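Putative (Helicobacter pylori, PDB 4O8S) is a nucleotidyltransferase-superfamily protein of the AbiEii toxin family and probably transfers nucleotides. Local coordinates at residues A[172-175]-A[176-179]. Numbering follows the deposited sequence.
Sequences LKDF and SKDP
Ser176 folds its hydroxyl back onto the carbonyl of Leu172 near the C-terminal end of helix 166-176, at the short connection to helix 179-192. With chi1 at 63°, Ser176 OG sits between its own backbone N and carbonyl carbon, which directs it up the preceding turn; Ser176 OG donates to Leu172 O at 2.8 Å, tilted 33° from the carbonyl plane. The same oxygen accepts a weak, bent bond from Ser176 N (N-H...O 129°), so it is gripped twice by one residue. Ser176 N is shared weakly between Leu172 O and Lys173 O, the second, at 3.2 Å, a bond to the residue three back. The serine is buried against Leu209 and Ala213 of helix 202-231, and there its hydroxyl has Leu172 O as hydrogen-bond partner.

On another side of the turn, Asp174 and Lys177 lie alongside each other, pointing the same way. The Lys177 chain, extended beyond CG, passes the Asp174 carbonyl, Lys177 CG lying 3.2 Å from Asp174 O, before Lys177 NZ meets Asp174 OD1 in a 3.1 Å salt bridge, nearly along the carboxylate C-O axis. Phe175, by contrast, sends its ring from the turn into the neighbouring helices, touching Leu150 and Leu153 of helix 147-159 and Leu182 and Tyr186 of helix 179-192.

Past the turn, Asp178 is the N-cap of the next helix, its OD1 accepting from Lys181 N. One water joins the two helix ends: it donates to Phe175 O at 2.9 Å and accepts from Asp178 N at 3.0 Å.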
loop_
_atom_site.group_PDB
_atom_site.type_symbol
_atom_site.label_atom_id
_atom_site.label_comp_id
_atom_site.label_asym_id
_atom_site.label_seq_id
_atom_site.Cartn_x
_atom_site.Cartn_y
_atom_site.Cartn_z
ATOM N N LEU A 172 -6.230 -14.533 -6.042
ATOM C CA LEU A 172 -4.781 -14.564 -5.856
ATOM C C LEU A 172 -4.203 -15.791 -6.550
ATOM O O LEU A 172 -3.165 -15.700 -7.210
ATOM C CB LEU A 172 -4.428 -14.602 -4.374
ATOM C CG LEU A 172 -2.933 -14.627 -4.047
ATOM C CD1 LEU A 172 -2.292 -13.272 -4.326
ATOM C CD2 LEU A 172 -2.717 -15.047 -2.599
ATOM N N LYS A 173 -4.898 -16.921 -6.403
ATOM C CA LYS A 173 -4.553 -18.176 -7.070
ATOM C C LYS A 173 -4.565 -18.003 -8.583
ATOM O O LYS A 173 -3.624 -18.411 -9.270
ATOM C CB LYS A 173 -5.531 -19.280 -6.649
ATOM C CG LYS A 173 -5.193 -20.678 -7.158
ATOM C CD LYS A 173 -6.167 -21.722 -6.606
ATOM C CE LYS A 173 -5.937 -23.092 -7.249
ATOM N NZ LYS A 173 -6.802 -24.168 -6.667
ATOM N N ASP A 174 -5.624 -17.379 -9.095
ATOM C CA ASP A 174 -5.762 -17.111 -10.521
ATOM C C ASP A 174 -4.588 -16.262 -11.019
ATOM O O ASP A 174 -3.991 -16.544 -12.061
ATOM C CB ASP A 174 -7.087 -16.387 -10.768
ATOM C CG ASP A 174 -7.657 -16.643 -12.157
ATOM O OD1 ASP A 174 -6.879 -16.756 -13.136
ATOM O OD2 ASP A 174 -8.902 -16.716 -12.265
ATOM N N PHE A 175 -4.254 -15.229 -10.251
ATOM C CA PHE A 175 -3.174 -14.308 -10.602
ATOM C C PHE A 175 -1.810 -14.995 -10.631
ATOM O O PHE A 175 -0.952 -14.640 -11.435
ATOM C CB PHE A 175 -3.144 -13.150 -9.591
ATOM C CG PHE A 175 -1.867 -12.337 -9.612
ATOM C CD1 PHE A 175 -1.565 -11.508 -10.689
ATOM C CD2 PHE A 175 -0.985 -12.373 -8.528
ATOM C CE1 PHE A 175 -0.390 -10.734 -10.705
ATOM C CE2 PHE A 175 0.196 -11.602 -8.524
ATOM C CZ PHE A 175 0.494 -10.783 -9.622
ATOM N N SER A 176 -1.608 -15.966 -9.743
ATOM C CA SER A 176 -0.271 -16.517 -9.517
ATOM C C SER A 176 -0.076 -17.945 -10.043
ATOM O O SER A 176 0.929 -18.588 -9.730
ATOM C CB SER A 176 0.062 -16.472 -8.023
ATOM O OG SER A 176 -0.826 -17.292 -7.280
ATOM N N LYS A 177 -1.025 -18.430 -10.842
ATOM C CA LYS A 177 -1.026 -19.824 -11.301
ATOM C C LYS A 177 0.141 -20.179 -12.250
ATOM O O LYS A 177 0.540 -21.348 -12.348
ATOM C CB LYS A 177 -2.359 -20.125 -11.987
ATOM C CG LYS A 177 -2.598 -19.213 -13.169
ATOM C CD LYS A 177 -3.961 -19.384 -13.785
ATOM C CE LYS A 177 -4.186 -18.290 -14.827
ATOM N NZ LYS A 177 -5.561 -18.339 -15.408
ATOM N N ASP A 178 0.672 -19.168 -12.939
ATOM C CA ASP A 178 1.715 -19.347 -13.952
ATOM C C ASP A 178 2.952 -18.556 -13.543
ATOM O O ASP A 178 3.178 -17.454 -14.048
ATOM C CB ASP A 178 1.205 -18.853 -15.315
ATOM C CG ASP A 178 2.115 -19.258 -16.487
ATOM O OD1 ASP A 178 3.352 -19.396 -16.311
ATOM O OD2 ASP A 178 1.577 -19.421 -17.607
ATOM N N PRO A 179 3.757 -19.112 -12.621
ATOM C CA PRO A 179 4.913 -18.383 -12.086
ATOM C C PRO A 179 5.896 -17.940 -13.159
ATOM O O PRO A 179 6.559 -16.919 -12.970
ATOM C CB PRO A 179 5.560 -19.406 -11.140
ATOM C CG PRO A 179 4.403 -20.243 -10.670
ATOM C CD PRO A 179 3.539 -20.387 -11.907
HETATM O O HOH W 1 0.230 -16.293 -13.452
#